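Local coordinates for protein vanadium-dependent bromoperoxidase (Corallina officinalis, PDB 1QHB) that uses vanadate and hydrogen peroxide to brominate organic substrates, working as a dodecamer of identical subunits, at residues G55-G60 and R121-S126; D300-A305 and R406-G411; A327-F332 and Y336-N341; L562-A567 and P587-T592. All coordinates share one frame; numbering follows the deposited sequence.

Interaction 1. Residues G55-G60 and R121-S126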
loop_
_atom_site.group_PDB
_atom_site.type_symbol
_atom_site.label_atom_id
_atom_site.label_comp_id
_atom_site.label_asym_id
_atom_site.label_seq_id
_atom_site.Cartn_x
_atom_site.Cartn_y
_atom_site.Cartn_z
ATOM N N GLY A 55 35.415 38.146 1.719
ATOM C CA GLY A 55 35.097 37.738 0.325
ATOM C C GLY A 55 33.612 37.372 0.278
ATOM O O GLY A 55 33.169 36.821 -0.731
ATOM N N SER A 56 32.875 37.744 1.328
ATOM C CA SER A 56 31.480 37.410 1.438
ATOM C C SER A 56 30.530 38.602 1.403
ATOM O O SER A 56 30.889 39.718 1.787
ATOM C CB SER A 56 31.198 36.694 2.808
ATOM O OG SER A 56 32.018 35.517 2.847
ATOM N N PHE A 57 29.271 38.334 1.030
ATOM C CA PHE A 57 28.317 39.454 1.017
ATOM C C PHE A 57 28.036 39.864 2.443
ATOM O O PHE A 57 27.550 39.036 3.182
ATOM C CB PHE A 57 26.995 38.997 0.420
ATOM C CG PHE A 57 25.882 39.983 0.437
ATOM C CD1 PHE A 57 25.779 40.989 -0.495
ATOM C CD2 PHE A 57 24.884 39.861 1.415
ATOM C CE1 PHE A 57 24.724 41.883 -0.445
ATOM C CE2 PHE A 57 23.809 40.728 1.436
ATOM C CZ PHE A 57 23.756 41.747 0.523
ATOM N N THR A 58 28.308 41.101 2.842
ATOM C CA THR A 58 27.993 41.487 4.205
ATOM C C THR A 58 27.293 42.842 4.154
ATOM O O THR A 58 27.241 43.527 5.190
ATOM C CB THR A 58 29.214 41.630 5.100
ATOM O OG1 THR A 58 30.008 42.689 4.527
ATOM C CG2 THR A 58 30.097 40.382 5.170
ATOM N N LYS A 59 26.676 43.169 3.036
ATOM C CA LYS A 59 26.007 44.474 2.978
ATOM C C LYS A 59 24.893 44.535 3.996
ATOM O O LYS A 59 24.035 43.658 3.982
ATOM C CB LYS A 59 25.492 44.665 1.547
ATOM C CG LYS A 59 25.124 46.134 1.249
ATOM C CD LYS A 59 24.844 46.291 -0.219
ATOM C CE LYS A 59 24.307 47.703 -0.512
ATOM N NZ LYS A 59 24.530 48.043 -1.948
ATOM N N GLY A 60 24.878 45.590 4.859
ATOM C CA GLY A 60 23.792 45.705 5.843
ATOM C C GLY A 60 24.314 45.492 7.254
ATOM O O GLY A 60 23.812 46.081 8.206
ATOM N N ARG A 121 17.937 49.994 4.920
ATOM C CA ARG A 121 17.074 49.159 4.054
ATOM C C ARG A 121 17.368 47.723 4.491
ATOM O O ARG A 121 18.465 47.506 5.001
ATOM C CB ARG A 121 17.297 49.402 2.550
ATOM C CG ARG A 121 18.736 49.253 2.106
ATOM C CD ARG A 121 18.921 49.546 0.624
ATOM N NE ARG A 121 18.095 48.657 -0.201
ATOM C CZ ARG A 121 18.350 48.249 -1.427
ATOM N NH1 ARG A 121 19.464 48.629 -2.055
ATOM N NH2 ARG A 121 17.423 47.454 -1.979
ATOM N N GLY A 122 16.457 46.761 4.320
ATOM C CA GLY A 122 16.673 45.398 4.745
ATOM C C GLY A 122 16.946 44.418 3.617
ATOM O O GLY A 122 16.904 44.787 2.438
ATOM N N TRP A 123 17.291 43.178 3.987
ATOM C CA TRP A 123 17.620 42.169 2.960
ATOM C C TRP A 123 16.370 41.771 2.201
ATOM O O TRP A 123 15.348 41.826 2.860
ATOM C CB TRP A 123 18.298 40.962 3.584
ATOM C CG TRP A 123 19.605 41.383 4.208
ATOM C CD1 TRP A 123 20.779 41.570 3.564
ATOM C CD2 TRP A 123 19.844 41.649 5.592
ATOM N NE1 TRP A 123 21.771 41.944 4.455
ATOM C CE2 TRP A 123 21.205 41.983 5.705
ATOM C CE3 TRP A 123 19.059 41.605 6.738
ATOM C CZ2 TRP A 123 21.801 42.309 6.931
ATOM C CZ3 TRP A 123 19.663 41.906 7.947
ATOM C CH2 TRP A 123 21.014 42.266 8.037
ATOM N N GLU A 124 16.492 41.457 0.902
ATOM C CA GLU A 124 15.272 41.154 0.152
ATOM C C GLU A 124 15.040 39.664 0.034
ATOM O O GLU A 124 15.758 38.958 -0.693
ATOM C CB GLU A 124 15.376 41.822 -1.251
ATOM C CG GLU A 124 15.794 43.302 -1.113
ATOM C CD GLU A 124 16.107 44.019 -2.401
ATOM O OE1 GLU A 124 15.148 44.259 -3.182
ATOM O OE2 GLU A 124 17.284 44.373 -2.691
ATOM N N ASN A 125 14.028 39.121 0.741
ATOM C CA ASN A 125 13.744 37.693 0.608
ATOM C C ASN A 125 14.971 36.809 0.778
ATOM O O ASN A 125 15.333 35.990 -0.100
ATOM C CB ASN A 125 13.201 37.400 -0.805
ATOM C CG ASN A 125 11.870 38.092 -1.047
ATOM O OD1 ASN A 125 11.751 38.904 -1.974
ATOM N ND2 ASN A 125 10.918 37.754 -0.184
ATOM N N SER A 126 15.590 36.901 1.951
ATOM C CA SER A 126 16.774 36.096 2.223
ATOM C C SER A 126 16.457 34.624 2.352
ATOM O O SER A 126 17.418 33.860 2.244
ATOM C CB SER A 126 17.478 36.613 3.464
ATOM O OG SER A 126 16.484 37.063 4.405
#
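Gly60 and Trp123 meet where the loop 55-60 passes the short strand 123-124, with the backbones nearest at Gly60 and Gly122, 7.2 Å from CA to CA. The indole of Trp123 spans that gap. Its NE1 gives a hydrogen bond to Lys59 O at 2.9 Å, bent to 143° at the hydrogen. The acceptor is met almost head-on, and it sits a little out of the indole plane. The Phe57 ring comes up beside this bond. CE2 of Phe57 lies 3.8 Å from CD1 of Trp123, rim to rim, with the planes 68° apart. The Phe57 ring is placed there by a chi1 of 175°, which sets CG opposite the backbone N. Gly60 lies by CZ2 of Trp123, where a CB would clash. A leucine in place of Trp123 would probably leave Lys59 O without this donor and open a gap beside Phe57 and Gly60. Lys59 NZ turns elsewhere, to a salt bridge with Glu408. Phe57 also lies close to Arg406, a residue of the vanadate site. Phe78 of helix 72-84 and Phe477 add rings around the indole, and Trp123 and Glu124 pair in a parallel ladder with a strand of a second subunit.

Interaction 2. Residues D300-A305 and R406-G411. With PO4 (phosphate ion), chain G.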
loop_
_atom_site.group_PDB
_atom_site.type_symbol
_atom_site.label_atom_id
_atom_site.label_comp_id
_atom_site.label_asym_id
_atom_site.label_seq_id
_atom_site.Cartn_x
_atom_site.Cartn_y
_atom_site.Cartn_z
ATOM N N ASP A 300 28.815 53.979 4.150
ATOM C CA ASP A 300 27.429 54.131 4.604
ATOM C C ASP A 300 26.508 53.214 3.832
ATOM O O ASP A 300 25.534 52.668 4.354
ATOM C CB ASP A 300 26.961 55.602 4.399
ATOM C CG ASP A 300 27.618 56.492 5.458
ATOM O OD1 ASP A 300 28.017 55.991 6.540
ATOM O OD2 ASP A 300 27.788 57.714 5.190
ATOM N N VAL A 301 26.699 53.127 2.518
ATOM C CA VAL A 301 25.877 52.236 1.684
ATOM C C VAL A 301 26.156 50.794 2.107
ATOM O O VAL A 301 25.203 50.071 2.302
ATOM C CB VAL A 301 26.147 52.434 0.190
ATOM C CG1 VAL A 301 25.413 51.399 -0.665
ATOM C CG2 VAL A 301 25.756 53.839 -0.271
ATOM N N GLN A 302 27.386 50.393 2.395
ATOM C CA GLN A 302 27.660 49.043 2.896
ATOM C C GLN A 302 26.993 48.794 4.228
ATOM O O GLN A 302 26.597 47.666 4.522
ATOM C CB GLN A 302 29.180 48.766 2.997
ATOM C CG GLN A 302 29.831 48.931 1.635
ATOM C CD GLN A 302 29.100 48.282 0.475
ATOM O OE1 GLN A 302 28.952 47.064 0.452
ATOM N NE2 GLN A 302 28.676 49.054 -0.518
ATOM N N ASP A 303 26.802 49.861 5.022
ATOM C CA ASP A 303 26.097 49.784 6.291
ATOM C C ASP A 303 24.597 50.037 6.134
ATOM O O ASP A 303 23.904 50.379 7.105
ATOM C CB ASP A 303 26.694 50.837 7.243
ATOM C CG ASP A 303 28.017 50.482 7.822
ATOM O OD1 ASP A 303 28.557 49.349 7.704
ATOM O OD2 ASP A 303 28.611 51.395 8.456
ATOM N N ALA A 304 24.033 49.881 4.933
ATOM C CA ALA A 304 22.611 49.979 4.689
ATOM C C ALA A 304 21.932 51.341 4.480
ATOM O O ALA A 304 20.672 51.413 4.372
ATOM C CB ALA A 304 21.856 49.163 5.763
ATOM N N ALA A 305 22.709 52.408 4.300
ATOM C CA ALA A 305 22.043 53.710 4.075
ATOM C C ALA A 305 21.147 53.614 2.843
ATOM O O ALA A 305 21.567 53.204 1.759
ATOM C CB ALA A 305 23.097 54.807 4.006
ATOM N N ARG A 406 29.359 41.501 -3.681
ATOM C CA ARG A 406 29.081 42.235 -4.931
ATOM C C ARG A 406 30.357 42.950 -5.360
ATOM O O ARG A 406 31.267 43.187 -4.565
ATOM C CB ARG A 406 27.929 43.210 -4.683
ATOM C CG ARG A 406 26.565 42.526 -4.476
ATOM C CD ARG A 406 25.885 42.330 -5.842
ATOM N NE ARG A 406 24.512 41.847 -5.621
ATOM C CZ ARG A 406 23.557 41.866 -6.519
ATOM N NH1 ARG A 406 23.753 42.343 -7.742
ATOM N NH2 ARG A 406 22.351 41.418 -6.230
ATOM N N PRO A 407 30.467 43.298 -6.637
ATOM C CA PRO A 407 31.611 44.020 -7.202
ATOM C C PRO A 407 31.988 45.284 -6.474
ATOM O O PRO A 407 33.167 45.602 -6.295
ATOM C CB PRO A 407 31.176 44.327 -8.646
ATOM C CG PRO A 407 30.188 43.238 -8.950
ATOM C CD PRO A 407 29.424 42.996 -7.668
ATOM N N GLU A 408 31.035 46.065 -5.944
ATOM C CA GLU A 408 31.369 47.253 -5.191
ATOM C C GLU A 408 32.168 46.938 -3.941
ATOM O O GLU A 408 33.128 47.701 -3.631
ATOM C CB GLU A 408 30.098 48.009 -4.791
ATOM C CG GLU A 408 29.260 47.295 -3.728
ATOM C CD GLU A 408 27.830 47.753 -3.827
ATOM O OE1 GLU A 408 27.276 47.911 -4.968
ATOM O OE2 GLU A 408 27.240 47.949 -2.763
ATOM N N ALA A 409 31.907 45.825 -3.265
ATOM C CA ALA A 409 32.676 45.450 -2.062
ATOM C C ALA A 409 34.099 45.109 -2.446
ATOM O O ALA A 409 35.067 45.405 -1.748
ATOM C CB ALA A 409 31.999 44.240 -1.427
ATOM N N THR A 410 34.264 44.447 -3.599
ATOM C CA THR A 410 35.593 44.111 -4.088
ATOM C C THR A 410 36.383 45.381 -4.392
ATOM O O THR A 410 37.602 45.406 -4.145
ATOM C CB THR A 410 35.535 43.231 -5.342
ATOM O OG1 THR A 410 34.799 42.039 -5.029
ATOM C CG2 THR A 410 36.964 42.758 -5.707
ATOM N N GLY A 411 35.698 46.400 -4.947
ATOM C CA GLY A 411 36.383 47.672 -5.246
ATOM C C GLY A 411 36.775 48.309 -3.898
ATOM O O GLY A 411 37.838 48.869 -3.743
HETATM P P PO4 G . 20.242 41.145 -9.576
HETATM O O1 PO4 G . 21.245 42.118 -9.066
HETATM O O2 PO4 G . 20.248 41.072 -11.065
HETATM O O3 PO4 G . 18.906 41.533 -9.092
HETATM O O4 PO4 G . 20.642 39.799 -9.020
HETATM O O HOH W 1 27.974 45.179 -1.383
#
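Val301 and Gln302, in the last turn of helix 295-302, face Glu408 in the first turn of helix 407-422. CG1 of Val301 comes no nearer than 4.4 Å to OE2 of Glu408. Gln302 carries the contact. Its chain bends at chi2 (-45°), which swings the amide across to the carboxylate. NE2 of Gln302 then gives OE2 of Glu408 a nearly straight hydrogen bond of 2.9 Å, 175° at the hydrogen. The acceptor lies in the amide plane, but the donor meets OE2 on its anti side, tilted from the carboxylate plane. The two planes stand 81° apart. A water donates to both Gln302 OE1 and Glu408 OE2. A leucine in place of Gln302 would probably cost Glu408 this amide donor and the water one acceptor. After Gln302 the helix ends in a Schellman motif with Ala304 at C-prime. Lys59 is the stronger partner of Glu408 OE2, through a salt bridge, while OE1 takes the Ser475 backbone N. Arg406, the N-cap of helix 407-422, turns away to the vanadate site. A phosphate, probably from the crystallisation liquor, sits there, bonded also to Lys398, Ser483, Gly484, His485, Arg545 and His551. NH1 of Arg406 reaches PO4 O1 at 2.8 Å, and NH2 reaches the same oxygen at 3.1 Å. Pro407 and Thr410 rest on helix 153-167, and Gln302 bonds through its backbone to Gly60.

Interaction 3. Residues A327-F332 and Y336-N341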
loop_
_atom_site.group_PDB
_atom_site.type_symbol
_atom_site.label_atom_id
_atom_site.label_comp_id
_atom_site.label_asym_id
_atom_site.label_seq_id
_atom_site.Cartn_x
_atom_site.Cartn_y
_atom_site.Cartn_z
ATOM N N ALA A 327 22.430 50.424 -18.546
ATOM C CA ALA A 327 22.378 50.330 -17.079
ATOM C C ALA A 327 21.077 50.891 -16.555
ATOM O O ALA A 327 20.347 50.287 -15.716
ATOM C CB ALA A 327 23.556 51.103 -16.482
ATOM N N THR A 328 20.643 52.052 -17.013
ATOM C CA THR A 328 19.371 52.620 -16.545
ATOM C C THR A 328 18.207 51.678 -16.877
ATOM O O THR A 328 17.215 51.558 -16.131
ATOM C CB THR A 328 19.051 53.990 -17.199
ATOM O OG1 THR A 328 20.153 54.856 -16.870
ATOM C CG2 THR A 328 17.745 54.628 -16.720
ATOM N N TRP A 329 18.205 51.089 -18.066
ATOM C CA TRP A 329 17.148 50.159 -18.464
ATOM C C TRP A 329 17.007 49.014 -17.439
ATOM O O TRP A 329 15.875 48.705 -17.002
ATOM C CB TRP A 329 17.511 49.599 -19.857
ATOM C CG TRP A 329 16.320 49.110 -20.637
ATOM C CD1 TRP A 329 15.670 49.774 -21.631
ATOM C CD2 TRP A 329 15.620 47.867 -20.473
ATOM N NE1 TRP A 329 14.604 49.024 -22.099
ATOM C CE2 TRP A 329 14.560 47.852 -21.400
ATOM C CE3 TRP A 329 15.778 46.795 -19.591
ATOM C CZ2 TRP A 329 13.666 46.795 -21.530
ATOM C CZ3 TRP A 329 14.898 45.725 -19.695
ATOM C CH2 TRP A 329 13.855 45.725 -20.664
ATOM N N VAL A 330 18.124 48.436 -17.000
ATOM C CA VAL A 330 18.077 47.302 -16.076
ATOM C C VAL A 330 18.049 47.715 -14.603
ATOM O O VAL A 330 18.075 46.872 -13.695
ATOM C CB VAL A 330 19.239 46.290 -16.329
ATOM C CG1 VAL A 330 19.286 45.753 -17.752
ATOM C CG2 VAL A 330 20.557 46.956 -15.974
ATOM N N HIS A 331 17.871 49.024 -14.296
ATOM C CA HIS A 331 17.780 49.436 -12.931
ATOM C C HIS A 331 16.346 49.124 -12.453
ATOM O O HIS A 331 16.110 48.842 -11.285
ATOM C CB HIS A 331 18.026 50.947 -12.765
ATOM C CG HIS A 331 18.236 51.363 -11.327
ATOM N ND1 HIS A 331 18.637 52.631 -10.949
ATOM C CD2 HIS A 331 18.227 50.643 -10.175
ATOM C CE1 HIS A 331 18.790 52.684 -9.628
ATOM N NE2 HIS A 331 18.544 51.494 -9.140
ATOM N N PHE A 332 15.365 49.377 -13.352
ATOM C CA PHE A 332 13.976 49.298 -12.914
ATOM C C PHE A 332 13.087 48.372 -13.699
ATOM O O PHE A 332 11.855 48.342 -13.503
ATOM C CB PHE A 332 13.386 50.717 -13.048
ATOM C CG PHE A 332 14.061 51.754 -12.182
ATOM C CD1 PHE A 332 14.084 51.597 -10.790
ATOM C CD2 PHE A 332 14.679 52.840 -12.750
ATOM C CE1 PHE A 332 14.693 52.556 -9.991
ATOM C CE2 PHE A 332 15.338 53.795 -11.981
ATOM C CZ PHE A 332 15.331 53.653 -10.592
ATOM N N TYR A 336 10.557 40.161 -16.178
ATOM C CA TYR A 336 10.420 39.537 -17.503
ATOM C C TYR A 336 10.155 40.546 -18.626
ATOM O O TYR A 336 9.779 40.188 -19.742
ATOM C CB TYR A 336 9.293 38.484 -17.500
ATOM C CG TYR A 336 7.962 38.986 -16.998
ATOM C CD1 TYR A 336 7.270 40.023 -17.586
ATOM C CD2 TYR A 336 7.364 38.379 -15.897
ATOM C CE1 TYR A 336 6.048 40.479 -17.113
ATOM C CE2 TYR A 336 6.158 38.828 -15.403
ATOM C CZ TYR A 336 5.486 39.854 -16.019
ATOM O OH TYR A 336 4.279 40.273 -15.520
ATOM N N GLU A 337 10.232 41.842 -18.298
ATOM C CA GLU A 337 9.917 42.928 -19.202
ATOM C C GLU A 337 10.526 42.786 -20.592
ATOM O O GLU A 337 9.836 42.857 -21.600
ATOM C CB GLU A 337 10.325 44.293 -18.557
ATOM C CG GLU A 337 9.986 45.475 -19.460
ATOM C CD GLU A 337 10.070 46.841 -18.808
ATOM O OE1 GLU A 337 10.195 46.885 -17.563
ATOM O OE2 GLU A 337 9.975 47.832 -19.565
ATOM N N ALA A 338 11.817 42.602 -20.719
ATOM C CA ALA A 338 12.496 42.557 -22.008
ATOM C C ALA A 338 11.943 41.444 -22.886
ATOM O O ALA A 338 11.872 41.632 -24.087
ATOM C CB ALA A 338 14.003 42.388 -21.783
ATOM N N TYR A 339 11.599 40.301 -22.301
ATOM C CA TYR A 339 11.199 39.078 -23.023
ATOM C C TYR A 339 9.743 39.147 -23.383
ATOM O O TYR A 339 9.285 38.672 -24.437
ATOM C CB TYR A 339 11.603 37.814 -22.218
ATOM C CG TYR A 339 12.924 38.160 -21.514
ATOM C CD1 TYR A 339 14.096 38.287 -22.207
ATOM C CD2 TYR A 339 12.895 38.481 -20.164
ATOM C CE1 TYR A 339 15.266 38.701 -21.566
ATOM C CE2 TYR A 339 14.039 38.902 -19.497
ATOM C CZ TYR A 339 15.217 39.022 -20.204
ATOM O OH TYR A 339 16.347 39.462 -19.564
ATOM N N LEU A 340 8.962 39.810 -22.548
ATOM C CA LEU A 340 7.551 40.011 -22.874
ATOM C C LEU A 340 7.456 40.993 -24.040
ATOM O O LEU A 340 6.740 40.799 -25.012
ATOM C CB LEU A 340 6.812 40.483 -21.621
ATOM C CG LEU A 340 5.435 41.109 -21.878
ATOM C CD1 LEU A 340 4.460 40.074 -22.400
ATOM C CD2 LEU A 340 4.951 41.835 -20.644
ATOM N N ASN A 341 8.299 42.016 -24.045
ATOM C CA ASN A 341 8.309 43.003 -25.147
ATOM C C ASN A 341 8.805 42.340 -26.427
ATOM O O ASN A 341 8.250 42.698 -27.449
ATOM C CB ASN A 341 9.210 44.206 -24.849
ATOM C CG ASN A 341 8.667 45.042 -23.700
ATOM O OD1 ASN A 341 9.381 45.982 -23.295
ATOM N ND2 ASN A 341 7.504 44.713 -23.162
#
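Glu337 and Ala338, in the first turn of helix 337-349, meet the six-membered ring of Trp329 from helix 323-332, chiefly at CH2. Tyr336 comes just before them as the N-cap, and its O accepts a 2.9 Å hydrogen bond from Leu340 N. OH of Tyr336 bonds to Leu380 O of a second subunit. Glu337 follows with its CB directed at the indole. Its CG lies 4.1 Å from CH2 of Trp329, so the methylene part of the chain does the touching. The chain is extended, and the carboxylate is carried past the ring: OE1 of Glu337 accepts from the backbone N of Ser334, in the linker between the helices. Helices 323-332 and 337-349 follow one another directly, joined by this short linker, within the largely helical fold of the vanadium haloperoxidases. The Trp329 side chain lies about 6 Å from that of His485, a vanadate ligand by similarity. Ala338 makes the closest contact, CB to Trp329 CH2 at 3.5 Å. CZ3 of Trp329 is also near that methyl, at 4.0 Å. The methyl meets the six-membered ring obliquely, while N of Ala338 lies in the ring plane, beyond its edge. Trp329 reaches this far because its CG stands anti to the backbone N (chi1 -156°), which throws the indole across the gap. The same Ala338 methyl lies over the centre of the Tyr339 ring, 3.8 Å above its plane. Tyr339 then packs on helix 484-499, which begins at the vanadate site. Asn341, one turn on from Glu337, sends ND2 to Tyr273 OH of the second subunit.

Interaction 4. Residues L562-A567 and P587-T592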
loop_
_atom_site.group_PDB
_atom_site.type_symbol
_atom_site.label_atom_id
_atom_site.label_comp_id
_atom_site.label_asym_id
_atom_site.label_seq_id
_atom_site.Cartn_x
_atom_site.Cartn_y
_atom_site.Cartn_z
ATOM N N LEU A 562 21.422 28.313 -15.536
ATOM C CA LEU A 562 20.496 27.805 -14.522
ATOM C C LEU A 562 19.054 28.070 -14.909
ATOM O O LEU A 562 18.207 27.143 -14.736
ATOM C CB LEU A 562 20.793 28.407 -13.150
ATOM C CG LEU A 562 19.910 28.069 -11.958
ATOM C CD1 LEU A 562 20.190 26.623 -11.544
ATOM C CD2 LEU A 562 20.088 28.966 -10.736
ATOM N N GLY A 563 18.768 29.242 -15.493
ATOM C CA GLY A 563 17.394 29.556 -15.830
ATOM C C GLY A 563 16.932 28.698 -16.988
ATOM O O GLY A 563 15.737 28.359 -17.125
ATOM N N GLU A 564 17.857 28.382 -17.868
ATOM C CA GLU A 564 17.563 27.502 -19.000
ATOM C C GLU A 564 17.082 26.146 -18.465
ATOM O O GLU A 564 16.108 25.599 -18.990
ATOM C CB GLU A 564 18.828 27.240 -19.829
ATOM C CG GLU A 564 18.563 26.310 -21.011
ATOM C CD GLU A 564 19.779 26.146 -21.891
ATOM O OE1 GLU A 564 20.842 25.750 -21.372
ATOM O OE2 GLU A 564 19.686 26.390 -23.096
ATOM N N GLN A 565 17.766 25.580 -17.460
ATOM C CA GLN A 565 17.365 24.296 -16.893
ATOM C C GLN A 565 15.972 24.339 -16.251
ATOM O O GLN A 565 15.229 23.345 -16.196
ATOM C CB GLN A 565 18.324 23.857 -15.754
ATOM C CG GLN A 565 19.733 23.487 -16.186
ATOM C CD GLN A 565 20.737 23.364 -15.045
ATOM O OE1 GLN A 565 20.557 22.653 -14.063
ATOM N NE2 GLN A 565 21.874 24.083 -15.168
ATOM N N ILE A 566 15.696 25.477 -15.591
ATOM C CA ILE A 566 14.415 25.618 -14.885
ATOM C C ILE A 566 13.321 25.590 -15.933
ATOM O O ILE A 566 12.344 24.889 -15.759
ATOM C CB ILE A 566 14.378 26.911 -14.037
ATOM C CG1 ILE A 566 15.294 26.901 -12.805
ATOM C CG2 ILE A 566 12.980 27.251 -13.573
ATOM C CD1 ILE A 566 15.148 25.688 -11.909
ATOM N N ALA A 567 13.457 26.350 -17.023
ATOM C CA ALA A 567 12.478 26.412 -18.091
ATOM C C ALA A 567 12.258 25.052 -18.737
ATOM O O ALA A 567 11.109 24.660 -18.924
ATOM C CB ALA A 567 12.895 27.369 -19.196
ATOM N N PRO A 587 16.388 25.049 -29.175
ATOM C CA PRO A 587 17.821 25.234 -29.385
ATOM C C PRO A 587 18.412 25.713 -28.076
ATOM O O PRO A 587 18.156 26.868 -27.700
ATOM C CB PRO A 587 17.934 26.284 -30.473
ATOM C CG PRO A 587 16.595 26.855 -30.707
ATOM C CD PRO A 587 15.592 26.067 -29.904
ATOM N N LYS A 588 19.249 24.922 -27.408
ATOM C CA LYS A 588 19.810 25.354 -26.132
ATOM C C LYS A 588 20.956 26.335 -26.281
ATOM O O LYS A 588 21.515 26.520 -27.366
ATOM C CB LYS A 588 20.258 24.131 -25.327
ATOM C CG LYS A 588 19.081 23.184 -25.006
ATOM C CD LYS A 588 19.573 21.882 -24.400
ATOM C CE LYS A 588 20.397 22.137 -23.124
ATOM N NZ LYS A 588 21.085 20.900 -22.696
ATOM N N PHE A 589 21.413 26.956 -25.177
ATOM C CA PHE A 589 22.568 27.833 -25.232
ATOM C C PHE A 589 23.844 27.092 -25.641
ATOM O O PHE A 589 24.807 27.729 -26.059
ATOM C CB PHE A 589 22.824 28.508 -23.891
ATOM C CG PHE A 589 21.723 29.458 -23.458
ATOM C CD1 PHE A 589 21.168 30.349 -24.322
ATOM C CD2 PHE A 589 21.271 29.434 -22.155
ATOM C CE1 PHE A 589 20.154 31.205 -23.935
ATOM C CE2 PHE A 589 20.272 30.278 -21.750
ATOM C CZ PHE A 589 19.704 31.182 -22.643
ATOM N N ASP A 590 23.957 25.767 -25.514
ATOM C CA ASP A 590 25.180 25.058 -25.851
ATOM C C ASP A 590 25.171 24.649 -27.316
ATOM O O ASP A 590 26.076 23.931 -27.711
ATOM C CB ASP A 590 25.403 23.782 -25.034
ATOM C CG ASP A 590 24.316 22.747 -25.166
ATOM O OD1 ASP A 590 23.408 22.791 -26.042
ATOM O OD2 ASP A 590 24.334 21.825 -24.339
ATOM N N GLY A 591 24.143 24.964 -28.089
ATOM C CA GLY A 591 24.201 24.660 -29.505
ATOM C C GLY A 591 23.515 23.369 -29.885
ATOM O O GLY A 591 23.430 23.078 -31.084
ATOM N N THR A 592 23.002 22.636 -28.904
ATOM C CA THR A 592 22.303 21.413 -29.232
ATOM C C THR A 592 20.818 21.660 -29.097
ATOM O O THR A 592 20.387 22.679 -28.561
ATOM C CB THR A 592 22.741 20.280 -28.280
ATOM O OG1 THR A 592 22.289 20.614 -26.960
ATOM C CG2 THR A 592 24.254 20.128 -28.257
#
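Glu564 of helix 553-574 reaches out to the type I beta turn that runs from Lys588 to Gly591, between the strands 585-587 and 593-595. This is a helix side chain gripping a hairpin turn near the C terminus. The tight part is the carboxylate. OE2 of Glu564 accepts a hydrogen bond from the backbone N of Phe589, 2.8 Å long and 161° at the hydrogen, on its syn lone pair. Extended from CB outward (chi1 179°), the side chain carries its carboxylate from the helix to the turn. The same OE2 also lies 3.2 Å from CA of Lys588. The Phe589 ring runs back alongside the glutamate, antiparallel to it, with the ring and carboxylate planes 29° apart. CE2 of Phe589 reaches CB of Glu564 at 3.9 Å. Val493 and Lys497 of helix 484-499 also pack on this ring, and Thr494 touches Glu564.

The other side is looser and partly open to solvent. NZ of Lys588 stays 5.0 Å from OE1 of Glu564, not in contact, and makes a long salt bridge to Asp590. Phe35 of a third subunit packs on Lys588 and Thr592. Thr592 N to Asp590 OD1 makes an Asx turn, and Thr592 OG1 gives the same oxygen a second hydrogen bond of 2.6 Å from the same face of the carboxylate.

From the N terminus, interaction 1 closes a loop of 60 residues between 55-60 and 121-126. Interaction 2 closes a larger one, from 300-305 to 406-411. Interaction 3 lies within that span and joins two consecutive helices across three residues. Interaction 4 follows in series and ties helix 553-574 to the C-terminal hairpin. None of the loops cross. Interactions 1 and 2 touch: a salt bridge from Lys59 to Glu408 and a probable backbone hydrogen bond from Gly60 to Gln302 tie the 55-60 loop to helices 407-422 and 295-302. Both lie on the same side of the chain's centre; interaction 4 lies opposite interaction 2. Interactions 1 and 3 both reach a second subunit.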